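Local atomic coordinates of proline dehydrogenase (Bradyrhizobium japonicum USDA 110, PDB entry 3HAZ), a protein that probably oxidises L-proline to L-glutamate in two steps, joining an FAD-dependent proline dehydrogenase and an NAD-dependent aldehyde dehydrogenase in one chain. Residues Gly74-Val79 / His108-Ser113; Val79-Leu84 / Arg159-Leu164. All blocks are in the same frame, centred on the assembly; numbering follows the deposited sequence.

Helix 71-85 supplies one side of both contacts, and Val79 belongs to both: contact 1 sets its earlier half against helix 106-115, contact 2 its later half against helix 151-168. The centres lie about 9 Å apart, and the touching residues are buried, except that Met162 in contact 2 is partly exposed. Their chemistry differs. Contact 1 buries 147 Å² and mixes a methyl-on-carbonyl touch with a water bridge and a charged side chain whose polar partners lie outside the segments. Contact 2 buries 181 Å² through alanine, leucine and methionine alone. Packing joins the two, with Ala161 CB 3.7 Å from Leu77 O and Ser113 CB 3.8 Å from Leu80 CA.

Contact 1. Residues Gly74-Val79 / His108-Ser113; sequences GLALMV and HHETKS
Val79 meets Ser113 with one methyl branch: CG1 rests on the backbone carbonyl, 3.4 Å from Ser113 O. The torsion explains the choice of branch, because a chi1 of 167° sets CG1 anti to the Val79 backbone N and beside its carbonyl carbon, on the side facing helix 106-115, where it also passes 3.9 Å from Ser113 OG. That hydroxyl is turned back over its own helix by a chi1 of 58°, and it donates to His109 O at 2.8 Å, with the donor tilted 19° from the carbonyl plane. His109 O therefore takes two donors, Ser113 OG and the helical Ser113 N.

No direct hydrogen bond links the segments; a water does so instead. It donates to Ser113 OG at 2.9 Å and to Ala76 O at 3.1 Å, so Ser113 OG is gripped twice, accepting from the water and donating to His109 O.

One turn earlier, Glu110 is stretched out, and the carboxylate arrives beside Ala76, with Glu110 OE2 4.2 Å from Ala76 CB. This is only a loose touch. The carboxylate has polar partners outside the segments: OE2 is hydrogen-bonded to Thr141 OG1 and forms a salt bridge with Arg923, which also packs on Ala76.

Both helices belong to the region that matches the DNA-binding domain of the proline dehydrogenase family, and their contact is helix-helix packing within it, away from the FAD and NAD sites. Helix 140-149 closes over Ala76 and Glu110 through Thr141 and Ile142, while helix 452-463 packs on helix 71-85 as well, Leu453 touching Val79 itself and Leu456 touching Met78.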
loop_
_atom_site.group_PDB
_atom_site.type_symbol
_atom_site.label_atom_id
_atom_site.label_comp_id
_atom_site.label_asym_id
_atom_site.label_seq_id
_atom_site.Cartn_x
_atom_site.Cartn_y
_atom_site.Cartn_z
ATOM N N GLY A 74 1.307 41.223 -4.725
ATOM C CA GLY A 74 0.236 42.169 -4.946
ATOM C C GLY A 74 0.417 43.371 -4.036
ATOM O O GLY A 74 0.278 44.515 -4.464
ATOM N N LEU A 75 0.722 43.109 -2.769
ATOM C CA LEU A 75 0.891 44.178 -1.791
ATOM C C LEU A 75 2.039 45.101 -2.182
ATOM O O LEU A 75 1.899 46.324 -2.142
ATOM C CB LEU A 75 1.113 43.613 -0.378
ATOM C CG LEU A 75 1.147 44.692 0.715
ATOM C CD1 LEU A 75 0.438 44.235 1.981
ATOM C CD2 LEU A 75 2.576 45.128 1.016
ATOM N N ALA A 76 3.169 44.515 -2.567
ATOM C CA ALA A 76 4.347 45.309 -2.908
ATOM C C ALA A 76 4.092 46.211 -4.117
ATOM O O ALA A 76 4.559 47.350 -4.159
ATOM C CB ALA A 76 5.559 44.409 -3.152
ATOM N N LEU A 77 3.348 45.710 -5.098
ATOM C CA LEU A 77 3.096 46.486 -6.306
ATOM C C LEU A 77 2.084 47.605 -6.045
ATOM O O LEU A 77 2.195 48.696 -6.600
ATOM C CB LEU A 77 2.636 45.584 -7.452
ATOM C CG LEU A 77 3.678 44.571 -7.937
ATOM C CD1 LEU A 77 3.147 43.786 -9.123
ATOM C CD2 LEU A 77 4.995 45.250 -8.288
ATOM N N MET A 78 1.109 47.331 -5.186
ATOM C CA MET A 78 0.126 48.344 -4.803
ATOM C C MET A 78 0.761 49.472 -3.994
ATOM O O MET A 78 0.372 50.636 -4.111
ATOM C CB MET A 78 -1.022 47.699 -4.019
ATOM C CG MET A 78 -1.907 46.787 -4.881
ATOM S SD MET A 78 -3.196 45.962 -3.926
ATOM C CE MET A 78 -4.495 47.196 -3.958
ATOM N N VAL A 79 1.739 49.118 -3.168
ATOM C CA VAL A 79 2.483 50.107 -2.404
ATOM C C VAL A 79 3.323 50.964 -3.342
ATOM O O VAL A 79 3.333 52.187 -3.237
ATOM C CB VAL A 79 3.391 49.438 -1.349
ATOM C CG1 VAL A 79 4.400 50.445 -0.781
ATOM C CG2 VAL A 79 2.547 48.837 -0.238
ATOM N N HIS A 108 15.833 48.508 -2.939
ATOM C CA HIS A 108 15.736 49.950 -2.732
ATOM C C HIS A 108 14.344 50.484 -3.087
ATOM O O HIS A 108 13.747 51.246 -2.324
ATOM C CB HIS A 108 16.813 50.674 -3.554
ATOM C CG HIS A 108 16.890 52.148 -3.298
ATOM N ND1 HIS A 108 17.463 52.679 -2.163
ATOM C CD2 HIS A 108 16.487 53.206 -4.042
ATOM C CE1 HIS A 108 17.397 53.998 -2.213
ATOM N NE2 HIS A 108 16.812 54.344 -3.343
ATOM N N HIS A 109 13.818 50.078 -4.241
ATOM C CA HIS A 109 12.489 50.527 -4.639
ATOM C C HIS A 109 11.410 50.032 -3.685
ATOM O O HIS A 109 10.510 50.790 -3.316
ATOM C CB HIS A 109 12.159 50.115 -6.083
ATOM C CG HIS A 109 13.061 50.729 -7.107
ATOM N ND1 HIS A 109 13.255 50.177 -8.355
ATOM C CD2 HIS A 109 13.836 51.840 -7.063
ATOM C CE1 HIS A 109 14.103 50.924 -9.038
ATOM N NE2 HIS A 109 14.468 51.941 -8.279
ATOM N N GLU A 110 11.488 48.759 -3.304
ATOM C CA GLU A 110 10.529 48.188 -2.364
ATOM C C GLU A 110 10.620 48.881 -1.003
ATOM O O GLU A 110 9.610 49.192 -0.378
ATOM C CB GLU A 110 10.760 46.680 -2.195
ATOM C CG GLU A 110 9.730 46.015 -1.291
ATOM C CD GLU A 110 9.829 44.490 -1.259
ATOM O OE1 GLU A 110 10.824 43.932 -1.765
ATOM O OE2 GLU A 110 8.902 43.851 -0.716
ATOM N N THR A 111 11.844 49.112 -0.545
ATOM C CA THR A 111 12.064 49.760 0.751
ATOM C C THR A 111 11.590 51.211 0.761
ATOM O O THR A 111 10.844 51.626 1.657
ATOM C CB THR A 111 13.548 49.673 1.175
ATOM O OG1 THR A 111 13.923 48.289 1.242
ATOM C CG2 THR A 111 13.769 50.311 2.546
ATOM N N LYS A 112 12.004 51.976 -0.246
ATOM C CA LYS A 112 11.619 53.387 -0.335
ATOM C C LYS A 112 10.109 53.574 -0.471
ATOM O O LYS A 112 9.516 54.405 0.223
ATOM C CB LYS A 112 12.349 54.105 -1.488
ATOM C CG LYS A 112 13.817 54.420 -1.195
ATOM C CD LYS A 112 13.958 55.317 0.030
ATOM C CE LYS A 112 15.414 55.698 0.270
ATOM N NZ LYS A 112 15.547 56.772 1.292
ATOM N N SER A 113 9.486 52.816 -1.367
ATOM C CA SER A 113 8.046 52.964 -1.587
ATOM C C SER A 113 7.245 52.640 -0.328
ATOM O O SER A 113 6.220 53.267 -0.065
ATOM C CB SER A 113 7.561 52.096 -2.754
ATOM O OG SER A 113 7.858 50.724 -2.533
HETATM O O HOH W 1 6.908 48.047 -2.254
#

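Contact 2. Residues Val79-Leu84 / Arg159-Leu164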
loop_
_atom_site.group_PDB
_atom_site.type_symbol
_atom_site.label_atom_id
_atom_site.label_comp_id
_atom_site.label_asym_id
_atom_site.label_seq_id
_atom_site.Cartn_x
_atom_site.Cartn_y
_atom_site.Cartn_z
ATOM N N VAL A 79 1.739 49.118 -3.168
ATOM C CA VAL A 79 2.483 50.107 -2.404
ATOM C C VAL A 79 3.323 50.964 -3.342
ATOM O O VAL A 79 3.333 52.187 -3.237
ATOM C CB VAL A 79 3.391 49.438 -1.349
ATOM C CG1 VAL A 79 4.400 50.445 -0.781
ATOM C CG2 VAL A 79 2.547 48.837 -0.238
ATOM N N LEU A 80 4.035 50.317 -4.257
ATOM C CA LEU A 80 4.821 51.046 -5.238
ATOM C C LEU A 80 3.895 51.932 -6.083
ATOM O O LEU A 80 4.224 53.076 -6.393
ATOM C CB LEU A 80 5.592 50.071 -6.131
ATOM C CG LEU A 80 6.394 50.694 -7.273
ATOM C CD1 LEU A 80 7.378 51.737 -6.735
ATOM C CD2 LEU A 80 7.122 49.626 -8.073
ATOM N N ALA A 81 2.731 51.395 -6.447
ATOM C CA ALA A 81 1.742 52.144 -7.221
ATOM C C ALA A 81 1.337 53.441 -6.521
ATOM O O ALA A 81 1.318 54.500 -7.145
ATOM C CB ALA A 81 0.512 51.281 -7.529
ATOM N N GLU A 82 1.034 53.373 -5.225
ATOM C CA GLU A 82 0.617 54.581 -4.505
ATOM C C GLU A 82 1.729 55.636 -4.455
ATOM O O GLU A 82 1.481 56.817 -4.695
ATOM C CB GLU A 82 0.108 54.255 -3.095
ATOM C CG GLU A 82 -0.342 55.484 -2.292
ATOM C CD GLU A 82 -1.508 56.224 -2.937
ATOM O OE1 GLU A 82 -2.088 55.688 -3.900
ATOM O OE2 GLU A 82 -1.855 57.337 -2.484
ATOM N N ALA A 83 2.949 55.212 -4.140
ATOM C CA ALA A 83 4.097 56.112 -4.175
ATOM C C ALA A 83 4.200 56.782 -5.538
ATOM O O ALA A 83 4.371 57.995 -5.625
ATOM C CB ALA A 83 5.389 55.354 -3.860
ATOM N N LEU A 84 4.093 55.992 -6.605
ATOM C CA LEU A 84 4.180 56.532 -7.963
ATOM C C LEU A 84 3.034 57.494 -8.307
ATOM O O LEU A 84 3.229 58.464 -9.035
ATOM C CB LEU A 84 4.274 55.403 -8.995
ATOM C CG LEU A 84 5.629 54.688 -8.990
ATOM C CD1 LEU A 84 5.567 53.356 -9.723
ATOM C CD2 LEU A 84 6.705 55.587 -9.587
ATOM N N ARG A 159 1.520 49.379 -13.478
ATOM C CA ARG A 159 0.593 50.351 -14.057
ATOM C C ARG A 159 -0.855 50.001 -13.733
ATOM O O ARG A 159 -1.671 50.881 -13.461
ATOM C CB ARG A 159 0.777 50.462 -15.574
ATOM C CG ARG A 159 2.096 51.099 -15.976
ATOM C CD ARG A 159 2.111 51.493 -17.448
ATOM N NE ARG A 159 3.443 51.902 -17.878
ATOM C CZ ARG A 159 3.932 53.126 -17.719
ATOM N NH1 ARG A 159 3.187 54.063 -17.140
ATOM N NH2 ARG A 159 5.164 53.408 -18.132
ATOM N N GLN A 160 -1.171 48.708 -13.764
ATOM C CA GLN A 160 -2.502 48.246 -13.380
ATOM C C GLN A 160 -2.771 48.515 -11.903
ATOM O O GLN A 160 -3.863 48.938 -11.532
ATOM C CB GLN A 160 -2.649 46.755 -13.679
ATOM C CG GLN A 160 -4.058 46.236 -13.554
ATOM C CD GLN A 160 -4.171 44.786 -14.003
ATOM O OE1 GLN A 160 -3.439 44.336 -14.889
ATOM N NE2 GLN A 160 -5.087 44.050 -13.390
ATOM N N ALA A 161 -1.771 48.268 -11.058
ATOM C CA ALA A 161 -1.905 48.556 -9.633
ATOM C C ALA A 161 -2.196 50.045 -9.452
ATOM O O ALA A 161 -2.957 50.447 -8.565
ATOM C CB ALA A 161 -0.625 48.143 -8.864
ATOM N N MET A 162 -1.591 50.863 -10.306
ATOM C CA MET A 162 -1.788 52.305 -10.225
ATOM C C MET A 162 -3.235 52.706 -10.521
ATOM O O MET A 162 -3.782 53.581 -9.846
ATOM C CB MET A 162 -0.809 53.053 -11.139
ATOM C CG MET A 162 0.621 53.059 -10.594
ATOM S SD MET A 162 1.855 53.699 -11.747
ATOM C CE MET A 162 1.425 55.442 -11.786
ATOM N N ARG A 163 -3.865 52.077 -11.512
ATOM C CA ARG A 163 -5.268 52.395 -11.756
ATOM C C ARG A 163 -6.166 51.874 -10.636
ATOM O O ARG A 163 -7.183 52.492 -10.310
ATOM C CB ARG A 163 -5.763 51.964 -13.152
ATOM C CG ARG A 163 -5.200 50.665 -13.695
ATOM C CD ARG A 163 -5.404 50.585 -15.211
ATOM N NE ARG A 163 -4.851 49.361 -15.789
ATOM C CZ ARG A 163 -3.635 49.263 -16.323
ATOM N NH1 ARG A 163 -3.215 48.106 -16.821
ATOM N NH2 ARG A 163 -2.836 50.320 -16.360
ATOM N N LEU A 164 -5.783 50.760 -10.020
ATOM C CA LEU A 164 -6.583 50.236 -8.920
ATOM C C LEU A 164 -6.494 51.156 -7.701
ATOM O O LEU A 164 -7.510 51.491 -7.085
ATOM C CB LEU A 164 -6.175 48.796 -8.568
ATOM C CG LEU A 164 -6.512 47.732 -9.620
ATOM C CD1 LEU A 164 -5.822 46.413 -9.305
ATOM C CD2 LEU A 164 -8.023 47.535 -9.774
#
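The axes of 79-84 and 159-164 cross at -71° and approach to 8.1 Å, with the CA atoms of Ala81 and Met162 only 4.6 Å apart. A separation this small is possible because an alanine occupies the crossing point on helix 71-85 and another, Ala161, lies beside it on the partner helix. The methyl of Ala81 points at the other backbone and sits against the peptide unit joining Ala161 to Met162: CB is 3.5 Å from Ala161 C and equally near Met162 N. The two alanine methyls are themselves 3.6 Å apart, so the fit here is tight, with little more than a methyl group between the two backbones.

Met162 comes alongside the Ala81 methyl. Its CG, placed beside the backbone N and anti to the carbonyl carbon (chi1 -74°), lies 3.5 Å from Ala81 CB. Beyond CG the chain runs on and then bends at SD (chi3 70°), which leaves both SD and CE about 4.0 Å from Leu84 CB. Ala81 and Leu84, three residues apart and so on the same face of their helix, thus receive successive parts of one methionine.

The crossing is a close, alanine-mediated helix packing in the region that matches the DNA-binding domain of the proline dehydrogenase family. The 74 residues between the segments hold helices and loops but no strand, so the contact closes helix 151-168 back onto helix 71-85. Helix 90-100 covers one side of the crossing, Ile97 touching both Leu84 and Met162. Arg159, whose CB leaves the backbone away from helix 71-85, forms salt bridges with Asp94 and Glu98 of that same helix 90-100. Farther along helix 151-168, Met165 packs on Ala81 and Glu82.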